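PDB 5U5G: 6-phosphogluconate dehydrogenase from Pseudomonas syringae, which probably acts as an NADP-dependent reductase that turns (2-oxopropyl)phosphonic acid into its alcohol during the late steps of fosfomycin biosynthesis. Local coordinates for residues 206-211 with 220-225; 22-27 with 153-158; 82-87 with 108-113. All blocks are in the same frame, centred on the assembly; numbering follows the deposited sequence.

Contact 1. Residues 206-211 with 220-225; sequences DVFTSC and VALGYA
The contact joins two consecutive helices of the all-helical C-terminal part of this dehydrogenase fold, 201-210 and 216-226, where Leu222 projects against Phe208 and Thr209. The backbones stay well apart, with the CA atoms of Phe208 and Leu222 8.6 Å from each other, so one leucine bridges the gap. Its CD1 methyl does the touching: it lies 3.8 Å from Thr209 CG2 and 4.2 Å from Phe208 CB. The other branch, CD2, approaches the Phe208 ring obliquely. At Thr209, chi1 of 62° sets CG2 anti to the carbonyl carbon, where it meets the leucine, while OG1 turns back to bond Ala205 O one helical turn earlier. The threonine thus splits its polar and apolar branches between two tasks. Apart from the contact itself, Ser210 OG donates to Asp206 O, 2.8 Å away, within the first segment. Side chains of the long helix 168-196 pack against both partners, Val190 on Phe208 and Ile191 on Leu222. Leu175 of the second subunit packs on Phe208, and Ser136 of that subunit hydrogen-bonds Ser210 O, which places the contact beside the dimer interface.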
loop_
_atom_site.group_PDB
_atom_site.type_symbol
_atom_site.label_atom_id
_atom_site.label_comp_id
_atom_site.label_asym_id
_atom_site.label_seq_id
_atom_site.Cartn_x
_atom_site.Cartn_y
_atom_site.Cartn_z
ATOM N N ASP A 206 -12.683 -1.564 7.372
ATOM C CA ASP A 206 -12.471 -0.437 8.277
ATOM C C ASP A 206 -11.013 -0.340 8.697
ATOM O O ASP A 206 -10.421 0.743 8.686
ATOM C CB ASP A 206 -13.362 -0.578 9.520
ATOM C CG ASP A 206 -14.793 -0.123 9.275
ATOM O OD1 ASP A 206 -15.028 0.651 8.320
ATOM O OD2 ASP A 206 -15.680 -0.534 10.060
ATOM N N VAL A 207 -10.422 -1.471 9.077
ATOM C CA VAL A 207 -9.062 -1.476 9.613
ATOM C C VAL A 207 -8.034 -1.349 8.491
ATOM O O VAL A 207 -7.060 -0.598 8.609
ATOM C CB VAL A 207 -8.842 -2.750 10.460
ATOM C CG1 VAL A 207 -7.372 -2.903 10.872
ATOM C CG2 VAL A 207 -9.756 -2.731 11.697
ATOM N N PHE A 208 -8.228 -2.074 7.386
ATOM C CA PHE A 208 -7.212 -2.101 6.344
ATOM C C PHE A 208 -7.230 -0.847 5.473
ATOM O O PHE A 208 -6.362 -0.703 4.606
ATOM C CB PHE A 208 -7.360 -3.353 5.462
ATOM C CG PHE A 208 -7.298 -4.665 6.215
ATOM C CD1 PHE A 208 -6.814 -4.729 7.523
ATOM C CD2 PHE A 208 -7.732 -5.845 5.603
ATOM C CE1 PHE A 208 -6.767 -5.939 8.212
ATOM C CE2 PHE A 208 -7.689 -7.060 6.278
ATOM C CZ PHE A 208 -7.201 -7.112 7.586
ATOM N N THR A 209 -8.194 0.055 5.666
ATOM C CA THR A 209 -8.131 1.365 5.035
ATOM C C THR A 209 -7.676 2.457 5.992
ATOM O O THR A 209 -7.229 3.509 5.532
ATOM C CB THR A 209 -9.493 1.775 4.440
ATOM O OG1 THR A 209 -10.473 1.868 5.484
ATOM C CG2 THR A 209 -9.947 0.782 3.387
ATOM N N SER A 210 -7.767 2.240 7.303
ATOM C CA SER A 210 -7.365 3.276 8.252
ATOM C C SER A 210 -5.994 3.041 8.862
ATOM O O SER A 210 -5.307 4.009 9.190
ATOM C CB SER A 210 -8.396 3.398 9.383
ATOM O OG SER A 210 -8.492 2.172 10.071
ATOM N N CYS A 211 -5.585 1.787 9.034
ATOM C CA CYS A 211 -4.306 1.449 9.633
ATOM C C CYS A 211 -3.244 1.287 8.549
ATOM O O CYS A 211 -3.530 1.322 7.351
ATOM C CB CYS A 211 -4.442 0.189 10.481
ATOM S SG CYS A 211 -5.573 0.449 11.902
ATOM N N VAL A 220 -8.144 -2.047 -3.894
ATOM C CA VAL A 220 -8.625 -2.853 -5.014
ATOM C C VAL A 220 -9.144 -4.196 -4.513
ATOM O O VAL A 220 -10.238 -4.634 -4.880
ATOM C CB VAL A 220 -7.513 -3.037 -6.064
ATOM C CG1 VAL A 220 -7.957 -4.043 -7.121
ATOM C CG2 VAL A 220 -7.172 -1.700 -6.705
ATOM N N ALA A 221 -8.361 -4.866 -3.662
ATOM C CA ALA A 221 -8.725 -6.197 -3.200
ATOM C C ALA A 221 -9.984 -6.158 -2.339
ATOM O O ALA A 221 -10.848 -7.038 -2.448
ATOM C CB ALA A 221 -7.561 -6.810 -2.426
ATOM N N LEU A 222 -10.101 -5.134 -1.485
ATOM C CA LEU A 222 -11.301 -4.961 -0.667
ATOM C C LEU A 222 -12.517 -4.633 -1.522
ATOM O O LEU A 222 -13.605 -5.168 -1.292
ATOM C CB LEU A 222 -11.094 -3.850 0.353
ATOM C CG LEU A 222 -10.124 -4.120 1.494
ATOM C CD1 LEU A 222 -9.780 -2.776 2.123
ATOM C CD2 LEU A 222 -10.775 -5.042 2.488
ATOM N N GLY A 223 -12.360 -3.722 -2.484
ATOM C CA GLY A 223 -13.459 -3.439 -3.395
ATOM C C GLY A 223 -13.939 -4.687 -4.110
ATOM O O GLY A 223 -15.145 -4.883 -4.303
ATOM N N TYR A 224 -12.997 -5.557 -4.493
ATOM C CA TYR A 224 -13.341 -6.815 -5.149
ATOM C C TYR A 224 -14.123 -7.724 -4.214
ATOM O O TYR A 224 -15.120 -8.342 -4.619
ATOM C CB TYR A 224 -12.073 -7.523 -5.630
ATOM C CG TYR A 224 -12.314 -8.733 -6.530
ATOM C CD1 TYR A 224 -12.590 -8.571 -7.888
ATOM C CD2 TYR A 224 -12.224 -10.030 -6.033
ATOM C CE1 TYR A 224 -12.801 -9.686 -8.735
ATOM C CE2 TYR A 224 -12.416 -11.143 -6.861
ATOM C CZ TYR A 224 -12.709 -10.960 -8.209
ATOM O OH TYR A 224 -12.906 -12.051 -9.031
ATOM N N ALA A 225 -13.666 -7.848 -2.966
ATOM C CA ALA A 225 -14.352 -8.729 -2.029
ATOM C C ALA A 225 -15.696 -8.143 -1.606
ATOM O O ALA A 225 -16.689 -8.871 -1.507
ATOM C CB ALA A 225 -13.459 -9.003 -0.815
#

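Contact 2. Residues 22-27 with 153-158; sequences LASQMP and LEVFCA
Val155 turns its CG1 methyl mainly to Ser24 and its CG2 methyl mainly to Met26, and this fork organises the contact. With chi1 at 176°, CG1 stands anti to the backbone N and CG2 anti to the carbonyl carbon. CG1 lies 3.5 Å from Ser24 OG and 3.7 Å from Ser24 CB, so the serine meets it with both its carbon and its oxygen. CG2 is 4.0 Å from Met26 CE and, more loosely, 4.2 Å from Ser24 OG. The methionine is extended through chi1 and chi2 and then bends at chi3 (-59°), which swings the terminal methyl, rather than the sulfur, against the valine.

Ser24 and Met26 both direct their CB toward segment 153-158. Between them Gln25, with a positive phi of 71°, closes a Schellman motif at the end of helix 12-23, its N reaching Leu22 O over 2.8 Å. That helix follows the first strand of the Rossmann-type domain and the glycine-rich turn that probably receives NADP. Val155 lies in the last turn of helix 143-156, just before 157-162, an edge strand of the sheet within this chain. Arg20 NE also bonds Val155 O, a polar link beside the methyls.

Since no hydrogen bond joins the segments themselves and Ser24 OG is bonded to Leu21 O in the last turn of the preceding helix, the direct contact rests on van der Waals packing, with the hydroxyl's polarity satisfied locally.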
loop_
_atom_site.group_PDB
_atom_site.type_symbol
_atom_site.label_atom_id
_atom_site.label_comp_id
_atom_site.label_asym_id
_atom_site.label_seq_id
_atom_site.Cartn_x
_atom_site.Cartn_y
_atom_site.Cartn_z
ATOM N N LEU A 22 -13.752 12.862 -24.357
ATOM C CA LEU A 22 -15.042 13.295 -24.882
ATOM C C LEU A 22 -15.775 14.173 -23.874
ATOM O O LEU A 22 -16.430 15.147 -24.255
ATOM C CB LEU A 22 -15.903 12.086 -25.257
ATOM C CG LEU A 22 -15.549 11.219 -26.474
ATOM C CD1 LEU A 22 -16.412 9.966 -26.483
ATOM C CD2 LEU A 22 -15.714 11.986 -27.772
ATOM N N ALA A 23 -15.664 13.850 -22.580
ATOM C CA ALA A 23 -16.395 14.591 -21.555
ATOM C C ALA A 23 -15.913 16.034 -21.439
ATOM O O ALA A 23 -16.682 16.909 -21.024
ATOM C CB ALA A 23 -16.294 13.871 -20.203
ATOM N N SER A 24 -14.663 16.309 -21.809
ATOM C CA SER A 24 -14.158 17.673 -21.848
ATOM C C SER A 24 -14.430 18.346 -23.184
ATOM O O SER A 24 -13.975 19.474 -23.403
ATOM C CB SER A 24 -12.649 17.704 -21.555
ATOM O OG SER A 24 -11.891 17.486 -22.740
ATOM N N GLN A 25 -15.154 17.673 -24.078
ATOM C CA GLN A 25 -15.564 18.208 -25.377
ATOM C C GLN A 25 -14.382 18.341 -26.340
ATOM O O GLN A 25 -14.379 19.183 -27.245
ATOM C CB GLN A 25 -16.333 19.526 -25.205
ATOM C CG GLN A 25 -17.583 19.304 -24.328
ATOM C CD GLN A 25 -18.405 20.556 -24.037
ATOM O OE1 GLN A 25 -18.647 20.895 -22.868
ATOM N NE2 GLN A 25 -18.866 21.225 -25.093
ATOM N N MET A 26 -13.387 17.489 -26.161
ATOM C CA MET A 26 -12.356 17.306 -27.177
ATOM C C MET A 26 -12.917 16.493 -28.338
ATOM O O MET A 26 -13.564 15.462 -28.105
ATOM C CB MET A 26 -11.164 16.582 -26.565
ATOM C CG MET A 26 -9.874 16.747 -27.313
ATOM S SD MET A 26 -8.526 16.518 -26.145
ATOM C CE MET A 26 -8.923 17.836 -24.993
ATOM N N PRO A 27 -12.711 16.913 -29.587
ATOM C CA PRO A 27 -13.047 16.031 -30.713
ATOM C C PRO A 27 -12.048 14.885 -30.772
ATOM O O PRO A 27 -10.836 15.108 -30.770
ATOM C CB PRO A 27 -12.935 16.946 -31.938
ATOM C CG PRO A 27 -11.984 18.020 -31.520
ATOM C CD PRO A 27 -12.081 18.173 -30.028
ATOM N N LEU A 153 -2.912 15.956 -21.264
ATOM C CA LEU A 153 -2.835 15.021 -20.142
ATOM C C LEU A 153 -3.628 15.533 -18.952
ATOM O O LEU A 153 -4.212 14.740 -18.204
ATOM C CB LEU A 153 -1.374 14.788 -19.735
ATOM C CG LEU A 153 -0.424 14.311 -20.824
ATOM C CD1 LEU A 153 0.992 14.211 -20.303
ATOM C CD2 LEU A 153 -0.895 12.970 -21.389
ATOM N N GLU A 154 -3.643 16.857 -18.766
ATOM C CA GLU A 154 -4.382 17.477 -17.675
ATOM C C GLU A 154 -5.853 17.086 -17.696
ATOM O O GLU A 154 -6.502 17.047 -16.645
ATOM C CB GLU A 154 -4.236 19.002 -17.767
ATOM C CG GLU A 154 -4.909 19.766 -16.635
ATOM C CD GLU A 154 -4.356 19.377 -15.259
ATOM O OE1 GLU A 154 -5.167 19.168 -14.334
ATOM O OE2 GLU A 154 -3.120 19.313 -15.129
ATOM N N VAL A 155 -6.398 16.795 -18.879
ATOM C CA VAL A 155 -7.806 16.421 -18.957
ATOM C C VAL A 155 -8.082 15.137 -18.186
ATOM O O VAL A 155 -9.158 14.979 -17.601
ATOM C CB VAL A 155 -8.239 16.300 -20.430
ATOM C CG1 VAL A 155 -9.686 15.820 -20.521
ATOM C CG2 VAL A 155 -8.056 17.632 -21.127
ATOM N N PHE A 156 -7.132 14.195 -18.160
ATOM C CA PHE A 156 -7.401 12.921 -17.504
ATOM C C PHE A 156 -6.365 12.534 -16.448
ATOM O O PHE A 156 -6.447 11.423 -15.903
ATOM C CB PHE A 156 -7.557 11.784 -18.544
ATOM C CG PHE A 156 -6.352 11.567 -19.436
ATOM C CD1 PHE A 156 -5.343 10.682 -19.069
ATOM C CD2 PHE A 156 -6.258 12.207 -20.671
ATOM C CE1 PHE A 156 -4.238 10.467 -19.911
ATOM C CE2 PHE A 156 -5.163 11.996 -21.506
ATOM C CZ PHE A 156 -4.151 11.133 -21.119
ATOM N N CYS A 157 -5.420 13.414 -16.120
ATOM C CA CYS A 157 -4.397 13.124 -15.118
ATOM C C CYS A 157 -4.402 14.174 -14.015
ATOM O O CYS A 157 -4.583 15.367 -14.277
ATOM C CB CYS A 157 -2.982 13.077 -15.728
ATOM S SG CYS A 157 -2.711 11.876 -17.065
ATOM N N ALA A 158 -4.149 13.725 -12.783
ATOM C CA ALA A 158 -3.921 14.628 -11.662
ATOM C C ALA A 158 -2.433 14.885 -11.437
ATOM O O ALA A 158 -2.011 16.037 -11.297
ATOM C CB ALA A 158 -4.557 14.069 -10.384
#

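Contact 3. Residues 82-87 with 108-113; sequences GLLACL and HAAFAQ
The carbonyl oxygen of Leu83 takes two amides of the following turn, Cys86 N at 2.9 Å and, weakly, Leu87 N at 3.0 Å. The second, weak bond carries the turn on to Leu87, whose side chain, as modelled, crosses that of Phe111 at about a right angle. Its placement is doubtful: Leu87 CD2 sits 3.2 Å from Phe111 CE2, short for two carbons, and its chi1 of -99° is far from staggered. Leu84, one turn earlier, crosses the same phenylalanine in the same manner. Its CD2 methyl lies 3.7 Å from Phe111 CD1 and 3.9 Å from Ala110 CB; chi1 of -70° puts CG anti to the carbonyl carbon, and a nearly extended chi2 completes the reach of CD2 to the ring. Both methyls approach the ring obliquely, Leu84 CD2 beside Phe111 CD1 and CE1, Leu87 CD2 beside Phe111 CD2 and CE2. In the Rossmann-type domain helix 101-113 forms the crossover between the neighbouring parallel strands 92-95 and 117-124, and the short, weakly bonded helix 83-86 belongs to the connection that leads from strand 61-64 into 92-95. Tyr118 meets the Phe111 ring with planes at about 55°, while Leu83 packs on Leu62 and Val64 of strand 61-64.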
loop_
_atom_site.group_PDB
_atom_site.type_symbol
_atom_site.label_atom_id
_atom_site.label_comp_id
_atom_site.label_asym_id
_atom_site.label_seq_id
_atom_site.Cartn_x
_atom_site.Cartn_y
_atom_site.Cartn_z
ATOM N N GLY A 82 1.290 1.512 -41.167
ATOM C CA GLY A 82 1.506 1.772 -39.762
ATOM C C GLY A 82 1.795 3.226 -39.457
ATOM O O GLY A 82 1.871 4.081 -40.339
ATOM N N LEU A 83 1.986 3.493 -38.159
ATOM C CA LEU A 83 2.142 4.866 -37.680
ATOM C C LEU A 83 3.382 5.531 -38.269
ATOM O O LEU A 83 3.303 6.645 -38.799
ATOM C CB LEU A 83 2.192 4.890 -36.148
ATOM C CG LEU A 83 0.845 4.852 -35.417
ATOM C CD1 LEU A 83 1.024 4.751 -33.911
ATOM C CD2 LEU A 83 0.029 6.074 -35.760
ATOM N N LEU A 84 4.540 4.864 -38.185
ATOM C CA LEU A 84 5.777 5.487 -38.657
ATOM C C LEU A 84 5.688 5.853 -40.132
ATOM O O LEU A 84 6.288 6.842 -40.562
ATOM C CB LEU A 84 6.977 4.567 -38.396
ATOM C CG LEU A 84 7.365 4.392 -36.921
ATOM C CD1 LEU A 84 8.167 3.127 -36.708
ATOM C CD2 LEU A 84 8.140 5.590 -36.378
ATOM N N ALA A 85 4.919 5.095 -40.913
ATOM C CA ALA A 85 4.748 5.397 -42.328
ATOM C C ALA A 85 3.802 6.569 -42.578
ATOM O O ALA A 85 3.883 7.193 -43.640
ATOM C CB ALA A 85 4.245 4.150 -43.063
ATOM N N CYS A 86 2.918 6.892 -41.634
ATOM C CA CYS A 86 1.881 7.894 -41.850
ATOM C C CYS A 86 2.114 9.205 -41.117
ATOM O O CYS A 86 1.371 10.166 -41.349
ATOM C CB CYS A 86 0.509 7.344 -41.427
ATOM S SG CYS A 86 0.009 5.847 -42.265
ATOM N N LEU A 87 3.100 9.275 -40.235
ATOM C CA LEU A 87 3.321 10.491 -39.473
ATOM C C LEU A 87 3.860 11.604 -40.360
ATOM O O LEU A 87 4.608 11.368 -41.306
ATOM C CB LEU A 87 4.300 10.226 -38.341
ATOM C CG LEU A 87 3.774 9.986 -36.934
ATOM C CD1 LEU A 87 2.545 9.069 -36.896
ATOM C CD2 LEU A 87 4.933 9.362 -36.246
ATOM N N HIS A 108 11.369 6.199 -29.525
ATOM C CA HIS A 108 11.888 7.566 -29.440
ATOM C C HIS A 108 12.800 7.877 -30.624
ATOM O O HIS A 108 12.650 8.908 -31.295
ATOM C CB HIS A 108 12.647 7.773 -28.125
ATOM C CG HIS A 108 11.762 8.030 -26.938
ATOM N ND1 HIS A 108 11.190 9.261 -26.688
ATOM C CD2 HIS A 108 11.362 7.217 -25.928
ATOM C CE1 HIS A 108 10.466 9.191 -25.584
ATOM N NE2 HIS A 108 10.554 7.962 -25.104
ATOM N N ALA A 109 13.740 6.974 -30.909
ATOM C CA ALA A 109 14.697 7.209 -31.989
ATOM C C ALA A 109 14.030 7.150 -33.356
ATOM O O ALA A 109 14.319 7.980 -34.227
ATOM C CB ALA A 109 15.839 6.196 -31.915
ATOM N N ALA A 110 13.139 6.178 -33.572
ATOM C CA ALA A 110 12.494 6.065 -34.879
ATOM C C ALA A 110 11.642 7.291 -35.178
ATOM O O ALA A 110 11.628 7.787 -36.313
ATOM C CB ALA A 110 11.657 4.787 -34.958
ATOM N N PHE A 111 10.934 7.807 -34.169
ATOM C CA PHE A 111 10.137 9.015 -34.385
ATOM C C PHE A 111 11.026 10.202 -34.726
ATOM O O PHE A 111 10.710 10.977 -35.638
ATOM C CB PHE A 111 9.288 9.333 -33.151
ATOM C CG PHE A 111 7.937 8.655 -33.145
ATOM C CD1 PHE A 111 7.838 7.271 -33.053
ATOM C CD2 PHE A 111 6.767 9.408 -33.181
ATOM C CE1 PHE A 111 6.587 6.637 -33.032
ATOM C CE2 PHE A 111 5.512 8.784 -33.150
ATOM C CZ PHE A 111 5.422 7.400 -33.091
ATOM N N ALA A 112 12.138 10.366 -33.993
ATOM C CA ALA A 112 13.017 11.509 -34.215
ATOM C C ALA A 112 13.545 11.531 -35.646
ATOM O O ALA A 112 13.621 12.597 -36.268
ATOM C CB ALA A 112 14.169 11.486 -33.208
ATOM N N GLN A 113 13.887 10.357 -36.190
ATOM C CA GLN A 113 14.323 10.266 -37.579
ATOM C C GLN A 113 13.297 10.864 -38.537
ATOM O O GLN A 113 13.670 11.525 -39.512
ATOM C CB GLN A 113 14.591 8.810 -37.956
ATOM C CG GLN A 113 15.844 8.202 -37.367
ATOM C CD GLN A 113 15.891 6.700 -37.593
ATOM O OE1 GLN A 113 16.167 5.924 -36.669
ATOM N NE2 GLN A 113 15.593 6.278 -38.826
#

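How the contacts relate
All three contacts rest on van der Waals packing, with no hydrogen bond between paired segments, yet they differ in place. Contact 1 is buried, in the helical C-terminal part and beside the second subunit. Contacts 2 and 3 share the Rossmann-type domain, and no other chain of the assembly touches them. Contact 2 lies at the surface between helix ends far apart in sequence; a serine enters it as a threonine enters contact 1. Contact 3 is partly buried, nested in the loop contact 2 closes, and the Phe111 ring is the main surface touched, whereas contact 1 has its closest approaches at Phe208 CB and Thr209 CG2. Contacts 1 and 3 have centres about 44 Å apart, on opposite sides of the chain's centre.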